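Local coordinates for protein tRNA delta(2)-isopentenylpyrophosphate transferase (Staphylococcus epidermidis ATCC 12228, PDB 3D3Q) that probably transfers a dimethylallyl group from dimethylallyl diphosphate onto the adenine at position 37 of tRNAs that read codons beginning with uridine, at residues 74-77 with 78-82; 123-126 with 127-130. All coordinates share one frame; numbering follows the deposited sequence.

Interaction 1 of 2, residues 74-77 with 78-82; sequences ASFS and AYEFK
Ser77 carries its OG between its own backbone N and carbonyl carbon (chi1 67°), which swings the hydroxyl forward over the first turn of the helix that begins at Ala78 and sets it before the amide of Glu80. Phe76, by contrast, has its CG anti to the backbone N (chi1 -155°), and its ring is laid against the side of that same turn. The serine illustrates a helix N-cap. Ser77 OG accepts a hydrogen bond from Glu80 N at 3.1 Å, supplying a partner for an amide of the first turn that has no preceding helical carbonyl to use. One step further on, Phe81 N donates to Ser77 O at 3.0 Å, nearly along the C=O axis, so the capping residue grips the helix start with both its side chain and its backbone. An extended first torsion places Glu80 CG against the Phe76 ring, 3.5 Å from Phe76 CE1, and the bend at chi2 then turns the carboxylate away from it. Here the two side chains cross at about a right angle, and the carboxylate plane stands 82° from that of the ring. The glutamate thus offers the phenyl group its aliphatic portion, while its OE1 forms a salt bridge with Arg84 one turn along the helix. At the far end of the ring, Phe76 CZ meets Phe81 CB at 3.7 Å, an apolar contact made by the methylene of the second phenylalanine. Both aromatic residues are buried: Met66, in the loop after strand 64-65, touches each of them, and helix 106-113 adds Tyr108 against Phe76 and Leu112 against Phe81. The cap therefore stands where the loop after edge strand 64-65 enters helix 78-94, which leads on to strand 98-102 of the parallel sheet.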
loop_
_atom_site.group_PDB
_atom_site.type_symbol
_atom_site.label_atom_id
_atom_site.label_comp_id
_atom_site.label_asym_id
_atom_site.label_seq_id
_atom_site.Cartn_x
_atom_site.Cartn_y
_atom_site.Cartn_z
ATOM N N ALA A 74 7.022 -14.634 16.884
ATOM C CA ALA A 74 6.101 -15.365 16.023
ATOM C C ALA A 74 6.428 -15.086 14.571
ATOM O O ALA A 74 7.095 -14.108 14.247
ATOM C CB ALA A 74 4.663 -14.964 16.330
ATOM N N SER A 75 5.946 -15.954 13.697
ATOM C CA SER A 75 6.210 -15.794 12.283
ATOM C C SER A 75 4.971 -15.336 11.528
ATOM O O SER A 75 3.844 -15.668 11.893
ATOM C CB SER A 75 6.727 -17.109 11.705
ATOM O OG SER A 75 6.810 -17.028 10.294
ATOM N N PHE A 76 5.190 -14.560 10.476
ATOM C CA PHE A 76 4.090 -14.068 9.683
ATOM C C PHE A 76 4.473 -14.111 8.213
ATOM O O PHE A 76 5.657 -14.223 7.876
ATOM C CB PHE A 76 3.728 -12.651 10.108
ATOM C CG PHE A 76 2.314 -12.288 9.810
ATOM C CD1 PHE A 76 1.271 -13.022 10.360
ATOM C CD2 PHE A 76 2.015 -11.242 8.951
ATOM C CE1 PHE A 76 -0.060 -12.719 10.059
ATOM C CE2 PHE A 76 0.685 -10.929 8.643
ATOM C CZ PHE A 76 -0.352 -11.676 9.199
ATOM N N SER A 77 3.475 -14.015 7.338
ATOM C CA SER A 77 3.731 -14.088 5.907
ATOM C C SER A 77 2.532 -13.652 5.081
ATOM O O SER A 77 1.416 -13.558 5.580
ATOM C CB SER A 77 4.058 -15.522 5.529
ATOM O OG SER A 77 2.899 -16.335 5.709
ATOM N N ALA A 78 2.772 -13.401 3.803
ATOM C CA ALA A 78 1.697 -12.996 2.926
ATOM C C ALA A 78 0.498 -13.972 2.995
ATOM O O ALA A 78 -0.632 -13.528 3.142
ATOM C CB ALA A 78 2.211 -12.867 1.487
ATOM N N TYR A 79 0.718 -15.287 2.907
ATOM C CA TYR A 79 -0.417 -16.209 2.962
ATOM C C TYR A 79 -1.032 -16.262 4.346
ATOM O O TYR A 79 -2.255 -16.322 4.483
ATOM C CB TYR A 79 -0.038 -17.638 2.519
ATOM C CG TYR A 79 -1.171 -18.665 2.678
ATOM C CD1 TYR A 79 -1.124 -19.634 3.698
ATOM C CD2 TYR A 79 -2.305 -18.641 1.842
ATOM C CE1 TYR A 79 -2.180 -20.552 3.889
ATOM C CE2 TYR A 79 -3.374 -19.555 2.025
ATOM C CZ TYR A 79 -3.303 -20.504 3.051
ATOM O OH TYR A 79 -4.338 -21.406 3.249
ATOM N N GLU A 80 -0.197 -16.245 5.375
ATOM C CA GLU A 80 -0.714 -16.284 6.736
ATOM C C GLU A 80 -1.794 -15.201 6.855
ATOM O O GLU A 80 -2.875 -15.446 7.394
ATOM C CB GLU A 80 0.428 -16.054 7.744
ATOM C CG GLU A 80 0.010 -16.087 9.213
ATOM C CD GLU A 80 -0.818 -17.309 9.592
ATOM O OE1 GLU A 80 -1.214 -17.400 10.777
ATOM O OE2 GLU A 80 -1.073 -18.177 8.724
ATOM N N PHE A 81 -1.498 -14.022 6.307
ATOM C CA PHE A 81 -2.405 -12.870 6.307
ATOM C C PHE A 81 -3.664 -13.187 5.499
ATOM O O PHE A 81 -4.778 -12.834 5.894
ATOM C CB PHE A 81 -1.671 -11.645 5.719
ATOM C CG PHE A 81 -2.585 -10.533 5.259
ATOM C CD1 PHE A 81 -3.410 -9.875 6.155
ATOM C CD2 PHE A 81 -2.639 -10.171 3.917
ATOM C CE1 PHE A 81 -4.277 -8.886 5.724
ATOM C CE2 PHE A 81 -3.508 -9.179 3.481
ATOM C CZ PHE A 81 -4.325 -8.541 4.385
ATOM N N LYS A 82 -3.477 -13.866 4.370
ATOM C CA LYS A 82 -4.588 -14.237 3.491
ATOM C C LYS A 82 -5.557 -15.214 4.161
ATOM O O LYS A 82 -6.776 -15.054 4.084
ATOM C CB LYS A 82 -4.049 -14.858 2.193
ATOM C CG LYS A 82 -5.118 -15.229 1.187
ATOM C CD LYS A 82 -4.523 -15.926 -0.017
ATOM C CE LYS A 82 -5.633 -16.432 -0.927
ATOM N NZ LYS A 82 -5.172 -16.710 -2.325
#

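Interaction 2 of 2, residues 123-126 with 127-130; sequences ISED and KMKQ
Glu125 and Met128, a selenomethionine in this crystal, meet one turn apart on the exposed start of helix 125-136. The glutamate leaves the backbone with CG beside its own N (chi1 -75°) and folds again at chi2, turning its carboxylate back over the turn until OE1 comes beside CG and SE of Met128. Met128 bends at chi2 and chi3, and Met128 SE passes 3.6 Å from Glu125 OE1, the two chains lying aslant of each other. Beyond the helix, Glu125 also touches Lys278, and Met128 reaches Lys178 and Asn286. Ser124 is the N-cap: its OG accepts a weak bond from Asp126 N at 3.4 Å, and its carbonyl O receives another weak one from Met128 N. Firmer backbone bonding appears two residues later, where Asp126 O serves two amides. Gln130 N approaches in the carbonyl plane, in the i to i+4 pattern of an alpha-helix, whereas Lys129 N, 2.8 Å from Asp126 O, sits above that plane, off the lone pairs. Lys127 sets its CB near Ser124 O, then bends at chi2 and chi4 to deliver NZ to the carbonyl of Leu177 on helix 166-179.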
loop_
_atom_site.group_PDB
_atom_site.type_symbol
_atom_site.label_atom_id
_atom_site.label_comp_id
_atom_site.label_asym_id
_atom_site.label_seq_id
_atom_site.Cartn_x
_atom_site.Cartn_y
_atom_site.Cartn_z
ATOM N N ILE A 123 11.333 -3.648 -13.538
ATOM C CA ILE A 123 11.469 -3.044 -12.222
ATOM C C ILE A 123 12.841 -2.395 -12.033
ATOM O O ILE A 123 13.090 -1.746 -11.022
ATOM C CB ILE A 123 11.233 -4.085 -11.084
ATOM C CG1 ILE A 123 12.033 -5.377 -11.350
ATOM C CG2 ILE A 123 9.736 -4.350 -10.930
ATOM C CD1 ILE A 123 11.436 -6.317 -12.395
ATOM N N SER A 124 13.727 -2.568 -13.010
ATOM C CA SER A 124 15.062 -1.975 -12.940
ATOM C C SER A 124 14.996 -0.463 -13.098
ATOM O O SER A 124 14.292 0.041 -13.976
ATOM C CB SER A 124 15.955 -2.531 -14.041
ATOM O OG SER A 124 17.175 -1.811 -14.074
ATOM N N GLU A 125 15.751 0.265 -12.275
ATOM C CA GLU A 125 15.749 1.733 -12.330
ATOM C C GLU A 125 16.191 2.331 -13.662
ATOM O O GLU A 125 15.975 3.523 -13.923
ATOM C CB GLU A 125 16.596 2.298 -11.193
ATOM C CG GLU A 125 15.901 2.216 -9.843
ATOM C CD GLU A 125 14.612 3.027 -9.795
ATOM O OE1 GLU A 125 13.675 2.710 -10.563
ATOM O OE2 GLU A 125 14.540 3.988 -8.993
ATOM N N ASP A 126 16.812 1.498 -14.495
ATOM C CA ASP A 126 17.265 1.911 -15.820
ATOM C C ASP A 126 16.049 2.112 -16.728
ATOM O O ASP A 126 15.897 3.170 -17.359
ATOM C CB ASP A 126 18.204 0.850 -16.415
ATOM C CG ASP A 126 19.666 1.111 -16.080
ATOM O OD1 ASP A 126 20.522 0.239 -16.392
ATOM O OD2 ASP A 126 19.954 2.199 -15.515
ATOM N N LYS A 127 15.196 1.085 -16.792
ATOM C CA LYS A 127 13.973 1.129 -17.599
ATOM C C LYS A 127 13.158 2.349 -17.137
ATOM O O LYS A 127 12.442 2.963 -17.919
ATOM C CB LYS A 127 13.154 -0.175 -17.421
ATOM C CG LYS A 127 12.624 -0.807 -18.736
ATOM C CD LYS A 127 13.762 -1.375 -19.595
ATOM C CE LYS A 127 13.463 -1.334 -21.107
ATOM N NZ LYS A 127 12.331 -2.209 -21.558
HETATM N N MSE A 128 13.286 2.700 -15.861
HETATM C CA MSE A 128 12.584 3.854 -15.326
HETATM C C MSE A 128 12.883 5.091 -16.155
HETATM O O MSE A 128 12.002 5.921 -16.380
HETATM C CB MSE A 128 13.010 4.130 -13.888
HETATM C CG MSE A 128 11.922 3.846 -12.877
HETATM SE SE MSE A 128 11.282 2.195 -13.196
HETATM C CE MSE A 128 9.459 2.424 -12.993
ATOM N N LYS A 129 14.133 5.210 -16.595
ATOM C CA LYS A 129 14.579 6.349 -17.398
ATOM C C LYS A 129 14.162 6.160 -18.850
ATOM O O LYS A 129 13.616 7.069 -19.481
ATOM C CB LYS A 129 16.109 6.491 -17.311
ATOM C CG LYS A 129 16.626 7.890 -17.673
ATOM C CD LYS A 129 18.122 8.063 -17.365
ATOM C CE LYS A 129 18.517 9.544 -17.152
ATOM N NZ LYS A 129 18.198 10.469 -18.292
ATOM N N GLN A 130 14.432 4.965 -19.364
ATOM C CA GLN A 130 14.100 4.604 -20.739
ATOM C C GLN A 130 12.604 4.801 -20.964
ATOM O O GLN A 130 12.193 5.507 -21.880
ATOM C CB GLN A 130 14.486 3.133 -20.999
ATOM C CG GLN A 130 14.471 2.662 -22.475
ATOM C CD GLN A 130 13.079 2.280 -23.004
ATOM O OE1 GLN A 130 12.270 3.143 -23.375
ATOM N NE2 GLN A 130 12.798 0.977 -23.034
#

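Overall arrangement
Both interactions mark the start of a helix capped by a serine, yet they hold different elements, helix 78-94 in interaction 1 and helix 125-136 in interaction 2. Their centres are 31 Å apart and their nearest atoms about 17 Å, with no touch. Interaction 1 is partly buried beside the parallel sheet, and there the capping bond is accompanied by aromatic packing; Ala78 lies about 7 Å, side chain to side chain, from Thr105, a likely tRNA-contacting site. Interaction 2 is a surface contact, though Glu125 touches Lys278 in a region that probably meets tRNA: its cap is weaker, apolar packing gives way to charged and polar chains, and backbone bonds do most of the holding.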